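Local coordinates for protein Phospholipase/Carboxylesterase (Haliangium ochraceum, PDB 4Q82) that probably hydrolyses carboxylic or phospholipid ester bonds as a serine hydrolase of the alpha/beta-hydrolase type, at residues P209-F213 with H266-W271; T226-N231 with Q243-V247. All blocks are in the same frame, centred on the assembly; numbering follows the deposited sequence. Where two conformers were deposited one is given.

Contact 1. Residues P209-F213 with H266-W271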
loop_
_atom_site.group_PDB
_atom_site.type_symbol
_atom_site.label_atom_id
_atom_site.label_comp_id
_atom_site.label_asym_id
_atom_site.label_seq_id
_atom_site.Cartn_x
_atom_site.Cartn_y
_atom_site.Cartn_z
ATOM N N PRO A 209 -12.007 3.057 -4.391
ATOM C CA PRO A 209 -12.160 1.635 -4.071
ATOM C C PRO A 209 -11.196 1.247 -2.962
ATOM O O PRO A 209 -9.999 1.541 -3.080
ATOM C CB PRO A 209 -11.805 0.913 -5.389
ATOM C CG PRO A 209 -11.776 1.981 -6.446
ATOM C CD PRO A 209 -11.456 3.276 -5.740
ATOM N N ILE A 210 -11.709 0.646 -1.891
ATOM C CA ILE A 210 -10.870 0.233 -0.775
ATOM C C ILE A 210 -11.190 -1.205 -0.345
ATOM O O ILE A 210 -12.363 -1.605 -0.281
ATOM C CB ILE A 210 -11.038 1.179 0.450
ATOM C CG1 ILE A 210 -10.800 2.636 0.036
ATOM C CG2 ILE A 210 -10.068 0.725 1.578
ATOM C CD1 ILE A 210 -11.095 3.673 1.158
ATOM N N TRP A 211 -10.145 -1.986 -0.089
ATOM C CA TRP A 211 -10.305 -3.289 0.543
ATOM C C TRP A 211 -9.594 -3.222 1.886
ATOM O O TRP A 211 -8.362 -3.091 1.952
ATOM C CB TRP A 211 -9.728 -4.399 -0.336
ATOM C CG TRP A 211 -10.087 -5.804 0.081
ATOM C CD1 TRP A 211 -10.614 -6.210 1.275
ATOM C CD2 TRP A 211 -9.929 -6.978 -0.719
ATOM N NE1 TRP A 211 -10.791 -7.593 1.261
ATOM C CE2 TRP A 211 -10.388 -8.074 0.038
ATOM C CE3 TRP A 211 -9.447 -7.205 -2.019
ATOM C CZ2 TRP A 211 -10.378 -9.388 -0.459
ATOM C CZ3 TRP A 211 -9.429 -8.507 -2.517
ATOM C CH2 TRP A 211 -9.897 -9.585 -1.739
ATOM N N GLY A 212 -10.373 -3.275 2.965
ATOM C CA GLY A 212 -9.815 -3.200 4.307
ATOM C C GLY A 212 -9.753 -4.587 4.925
ATOM O O GLY A 212 -10.663 -5.415 4.715
ATOM N N PHE A 213 -8.678 -4.840 5.667
ATOM C CA PHE A 213 -8.414 -6.145 6.320
ATOM C C PHE A 213 -8.126 -5.926 7.786
ATOM O O PHE A 213 -7.390 -4.984 8.119
ATOM C CB PHE A 213 -7.178 -6.845 5.739
ATOM C CG PHE A 213 -7.359 -7.379 4.359
ATOM C CD1 PHE A 213 -7.288 -6.535 3.254
ATOM C CD2 PHE A 213 -7.577 -8.735 4.172
ATOM C CE1 PHE A 213 -7.450 -7.036 1.943
ATOM C CE2 PHE A 213 -7.751 -9.268 2.860
ATOM C CZ PHE A 213 -7.677 -8.415 1.756
ATOM N N HIS A 266 -7.056 -14.365 -0.333
ATOM C CA HIS A 266 -7.658 -13.119 -0.800
ATOM C C HIS A 266 -6.761 -12.457 -1.847
ATOM O O HIS A 266 -5.713 -11.895 -1.509
ATOM C CB HIS A 266 -7.898 -12.166 0.348
ATOM C CG HIS A 266 -8.876 -12.698 1.356
ATOM N ND1 HIS A 266 -10.246 -12.665 1.152
ATOM C CD2 HIS A 266 -8.681 -13.310 2.551
ATOM C CE1 HIS A 266 -10.857 -13.205 2.198
ATOM N NE2 HIS A 266 -9.930 -13.606 3.064
ATOM N N ASP A 267 -7.157 -12.528 -3.109
ATOM C CA ASP A 267 -6.219 -12.083 -4.160
ATOM C C ASP A 267 -6.313 -10.582 -4.328
ATOM O O ASP A 267 -7.011 -10.054 -5.222
ATOM C CB ASP A 267 -6.468 -12.797 -5.484
ATOM C CG ASP A 267 -5.346 -12.532 -6.505
ATOM O OD1 ASP A 267 -4.510 -11.614 -6.305
ATOM O OD2 ASP A 267 -5.299 -13.245 -7.517
ATOM N N ILE A 268 -5.595 -9.892 -3.452
ATOM C CA ILE A 268 -5.601 -8.441 -3.469
ATOM C C ILE A 268 -4.981 -7.884 -4.748
ATOM O O ILE A 268 -5.328 -6.783 -5.132
ATOM C CB ILE A 268 -4.848 -7.851 -2.257
ATOM C CG1 ILE A 268 -3.426 -8.419 -2.157
ATOM C CG2 ILE A 268 -5.652 -8.122 -0.964
ATOM C CD1 ILE A 268 -2.512 -7.635 -1.118
ATOM N N TYR A 269 -4.065 -8.626 -5.383
ATOM C CA TYR A 269 -3.395 -8.125 -6.593
ATOM C C TYR A 269 -4.350 -8.101 -7.797
ATOM O O TYR A 269 -4.416 -7.110 -8.537
ATOM C CB TYR A 269 -2.131 -8.957 -6.882
ATOM C CG TYR A 269 -1.285 -8.997 -5.618
ATOM C CD1 TYR A 269 -0.772 -7.826 -5.081
ATOM C CD2 TYR A 269 -1.035 -10.201 -4.938
ATOM C CE1 TYR A 269 -0.032 -7.815 -3.872
ATOM C CE2 TYR A 269 -0.260 -10.202 -3.743
ATOM C CZ TYR A 269 0.224 -9.001 -3.229
ATOM O OH TYR A 269 0.956 -8.985 -2.049
ATOM N N ALA A 270 -5.099 -9.172 -7.988
ATOM C CA ALA A 270 -6.090 -9.195 -9.043
ATOM C C ALA A 270 -7.135 -8.093 -8.806
ATOM O O ALA A 270 -7.551 -7.416 -9.750
ATOM C CB ALA A 270 -6.750 -10.576 -9.126
ATOM N N TRP A 271 -7.529 -7.907 -7.548
ATOM C CA TRP A 271 -8.532 -6.896 -7.211
ATOM C C TRP A 271 -8.006 -5.492 -7.529
ATOM O O TRP A 271 -8.707 -4.693 -8.164
ATOM C CB TRP A 271 -8.950 -6.989 -5.728
ATOM C CG TRP A 271 -10.023 -5.974 -5.373
ATOM C CD1 TRP A 271 -11.376 -6.073 -5.607
ATOM C CD2 TRP A 271 -9.815 -4.693 -4.761
ATOM N NE1 TRP A 271 -12.022 -4.927 -5.152
ATOM C CE2 TRP A 271 -11.083 -4.070 -4.636
ATOM C CE3 TRP A 271 -8.677 -4.014 -4.296
ATOM C CZ2 TRP A 271 -11.244 -2.800 -4.052
ATOM C CZ3 TRP A 271 -8.842 -2.751 -3.722
ATOM C CH2 TRP A 271 -10.116 -2.164 -3.603
#

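Contact 2. Residues T226-N231 with Q243-V247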
loop_
_atom_site.group_PDB
_atom_site.type_symbol
_atom_site.label_atom_id
_atom_site.label_comp_id
_atom_site.label_asym_id
_atom_site.label_seq_id
_atom_site.Cartn_x
_atom_site.Cartn_y
_atom_site.Cartn_z
ATOM N N THR A 226 -11.040 -0.677 11.113
ATOM C CA THR A 226 -11.317 -1.075 9.733
ATOM C C THR A 226 -12.793 -1.411 9.542
ATOM O O THR A 226 -13.393 -1.082 8.527
ATOM C CB THR A 226 -10.457 -2.288 9.317
ATOM O OG1 THR A 226 -9.073 -1.932 9.457
ATOM C CG2 THR A 226 -10.718 -2.702 7.836
ATOM N N ILE A 227 -13.388 -2.069 10.527
ATOM C CA ILE A 227 -14.733 -2.584 10.326
ATOM C C ILE A 227 -15.774 -1.460 10.208
ATOM O O ILE A 227 -16.666 -1.526 9.356
ATOM C CB ILE A 227 -15.119 -3.562 11.468
ATOM C CG1 ILE A 227 -14.251 -4.838 11.367
ATOM C CG2 ILE A 227 -16.621 -3.912 11.409
ATOM C CD1 ILE A 227 -14.336 -5.721 12.614
ATOM N N GLU A 228 -15.674 -0.439 11.061
ATOM C CA GLU A 228 -16.655 0.648 11.028
ATOM C C GLU A 228 -16.597 1.383 9.688
ATOM O O GLU A 228 -17.631 1.498 9.023
ATOM C CB GLU A 228 -16.476 1.635 12.201
ATOM C CG GLU A 228 -17.429 2.853 12.138
ATOM C CD GLU A 228 -17.233 3.866 13.276
ATOM O OE1 GLU A 228 -16.581 4.915 13.058
ATOM O OE2 GLU A 228 -17.759 3.639 14.384
ATOM N N PRO A 229 -15.405 1.871 9.274
ATOM C CA PRO A 229 -15.440 2.582 7.993
ATOM C C PRO A 229 -15.799 1.676 6.812
ATOM O O PRO A 229 -16.517 2.155 5.944
ATOM C CB PRO A 229 -14.019 3.154 7.849
ATOM C CG PRO A 229 -13.179 2.364 8.775
ATOM C CD PRO A 229 -14.076 1.979 9.912
HETATM N N MSE A 230 -15.366 0.416 6.785
HETATM C CA MSE A 230 -15.689 -0.391 5.611
HETATM C C MSE A 230 -17.184 -0.698 5.608
HETATM O O MSE A 230 -17.823 -0.680 4.545
HETATM C CB MSE A 230 -14.881 -1.702 5.562
HETATM C CG MSE A 230 -13.385 -1.571 5.343
HETATM SE SE MSE A 230 -12.905 -0.357 3.900
HETATM C CE MSE A 230 -14.231 -0.901 2.560
ATOM N N ASN A 231 -17.773 -0.950 6.781
ATOM C CA ASN A 231 -19.226 -1.149 6.798
ATOM C C ASN A 231 -19.956 0.093 6.282
ATOM O O ASN A 231 -20.921 -0.011 5.531
ATOM C CB ASN A 231 -19.734 -1.488 8.203
ATOM C CG ASN A 231 -19.449 -2.924 8.607
ATOM O OD1 ASN A 231 -19.191 -3.778 7.767
ATOM N ND2 ASN A 231 -19.546 -3.197 9.903
ATOM N N GLN A 243 -16.140 -1.774 -2.696
ATOM C CA GLN A 243 -15.688 -1.691 -1.309
ATOM C C GLN A 243 -15.670 -3.113 -0.738
ATOM O O GLN A 243 -16.640 -3.858 -0.908
ATOM C CB GLN A 243 -16.624 -0.772 -0.493
ATOM C CG GLN A 243 -16.790 0.637 -1.060
ATOM C CD GLN A 243 -15.494 1.429 -1.033
ATOM O OE1 GLN A 243 -14.554 1.084 -0.313
ATOM N NE2 GLN A 243 -15.433 2.489 -1.824
ATOM N N GLN A 244 -14.577 -3.515 -0.098
ATOM C CA GLN A 244 -14.513 -4.867 0.459
ATOM C C GLN A 244 -13.948 -4.878 1.858
ATOM O O GLN A 244 -13.073 -4.078 2.212
ATOM C CB GLN A 244 -13.666 -5.796 -0.404
ATOM C CG GLN A 244 -14.336 -6.280 -1.677
ATOM C CD GLN A 244 -13.661 -7.552 -2.156
ATOM O OE1 GLN A 244 -13.922 -8.641 -1.633
ATOM N NE2 GLN A 244 -12.737 -7.414 -3.100
ATOM N N LEU A 245 -14.457 -5.794 2.668
ATOM C CA LEU A 245 -13.982 -5.893 4.058
ATOM C C LEU A 245 -13.662 -7.357 4.362
ATOM O O LEU A 245 -14.496 -8.250 4.102
ATOM C CB LEU A 245 -15.056 -5.378 5.029
ATOM C CG LEU A 245 -14.835 -5.736 6.501
ATOM C CD1 LEU A 245 -13.591 -5.005 7.062
ATOM C CD2 LEU A 245 -16.063 -5.399 7.382
ATOM N N THR A 246 -12.495 -7.609 4.936
ATOM C CA THR A 246 -12.122 -8.969 5.308
ATOM C C THR A 246 -11.757 -8.957 6.762
ATOM O O THR A 246 -10.881 -8.205 7.160
ATOM C CB THR A 246 -10.942 -9.470 4.479
ATOM O OG1 THR A 246 -11.393 -9.649 3.135
ATOM C CG2 THR A 246 -10.420 -10.816 5.018
ATOM N N VAL A 247 -12.454 -9.764 7.558
ATOM C CA VAL A 247 -12.160 -9.846 8.990
ATOM C C VAL A 247 -11.685 -11.259 9.294
ATOM O O VAL A 247 -12.398 -12.234 9.044
ATOM C CB VAL A 247 -13.387 -9.518 9.849
ATOM C CG1 VAL A 247 -13.065 -9.702 11.358
ATOM C CG2 VAL A 247 -13.824 -8.052 9.592
#

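Contact 1. Residues P209-F213 with H266-W271
The indole of Trp211 pushes its benzo end into a hollow walled by His266, Ile268 and Trp271. Trp211 CZ3 lies 3.6 Å from Trp271 CB, and the same edge of the indole points at the five-membered ring of Trp271, an edge-to-face pair with planes at 74°. With CG anti to the backbone N (chi1 -168°), the Trp211 indole is turned so that CE3 lies over that face, offset toward its rim. Trp271 fits in return: its six-membered ring receives Trp211 CB over its face, a CH-pi contact 4.0 Å from the centroid, while its outer corner, CH2, comes within 3.5 Å of Trp211 N and also meets Pro209 CB. Helix 268-273, the last in the chain, thereby packs on strand 210-215 of the central mixed sheet, consistent with an alpha/beta-hydrolase fold, and Trp271 reaches on to Ala186 and Val188 of the next strand. A second bump is the CG2 methyl of Ile268, which sits over the Trp211 benzo face, 21° off the normal, and presses to 3.4 Å from Phe213 CZ. His266 CB fills the notch between the two strand rings, 3.8 Å from both Trp211 CZ2 and Phe213 CE2. Beyond it the Phe213 edge faces the imidazole in an offset edge-to-face pair. No hydrogen bond crosses here; Trp211 NE1 is hydrogen-bonded to Thr246 OG1 of strand 243-248.

Contact 2. Residues T226-N231 with Q243-V247
Met230 and Leu245 meet base to base, Met230 CB lying 3.7 Å from Leu245 CB where the CA atoms of the two segments come nearest. From there the tight side spreads inward. Leu245 holds CG anti to its backbone N (chi1 166°), which carries the branch toward the helix and sets CD1 against both Thr226 CG2 and Met230 CG, 3.8 Å from each. Met230, present as selenomethionine, bends at chi2 and chi3 and curls along the strand until CE is 3.4 Å from Gln244 O and 3.5 Å from Gln243 OE1. That amide is held by other partners, OE1 accepting from Ile210 N and NE2 donating to Val208 O, so the methyl packs on a group already fixed. Segment 226-231 runs roughly antiparallel to 243-247, their directions 153° apart and their axes approaching to 8.4 Å, as expected for the connecting helix of a beta-alpha-beta unit that leads from strand 210-215 to its parallel neighbour 243-248. With an alanine here in place of Leu245, Thr226 CG2 and Met230 CG would probably lose the methyl they both pack on and a gap would open between helix and strand. The outer side is thinner and nearer solvent: Ile227 CG2 stands 4.3 Å from Leu245 CD2, and the close touches are isolated, OD1 of the exposed Asn231 on Leu245 CD2 and Ile227 CG1 on Val247 CG2 at 3.7 Å.

Overall arrangement
Followed from the N terminus, the chain has already laid down six strands of the sheet when it enters 209-213, the first half of contact 1. It then forms helix 224-235 and returns along strand 243-248, so contact 2 closes a short loop of 11 residues. Only afterwards does 266-271 come back to close contact 1 across 52 residues; the smaller loop therefore lies wholly within the larger, and the two do not cross. Strands 210-215 and 243-248 are parallel neighbours, joined by a backbone hydrogen bond between Gly212 O and Thr246 N, 2.9 Å. Since Trp211 points to helix 268-273 and Ile210 meets Met230, the two helices clasp opposite faces of the sheet.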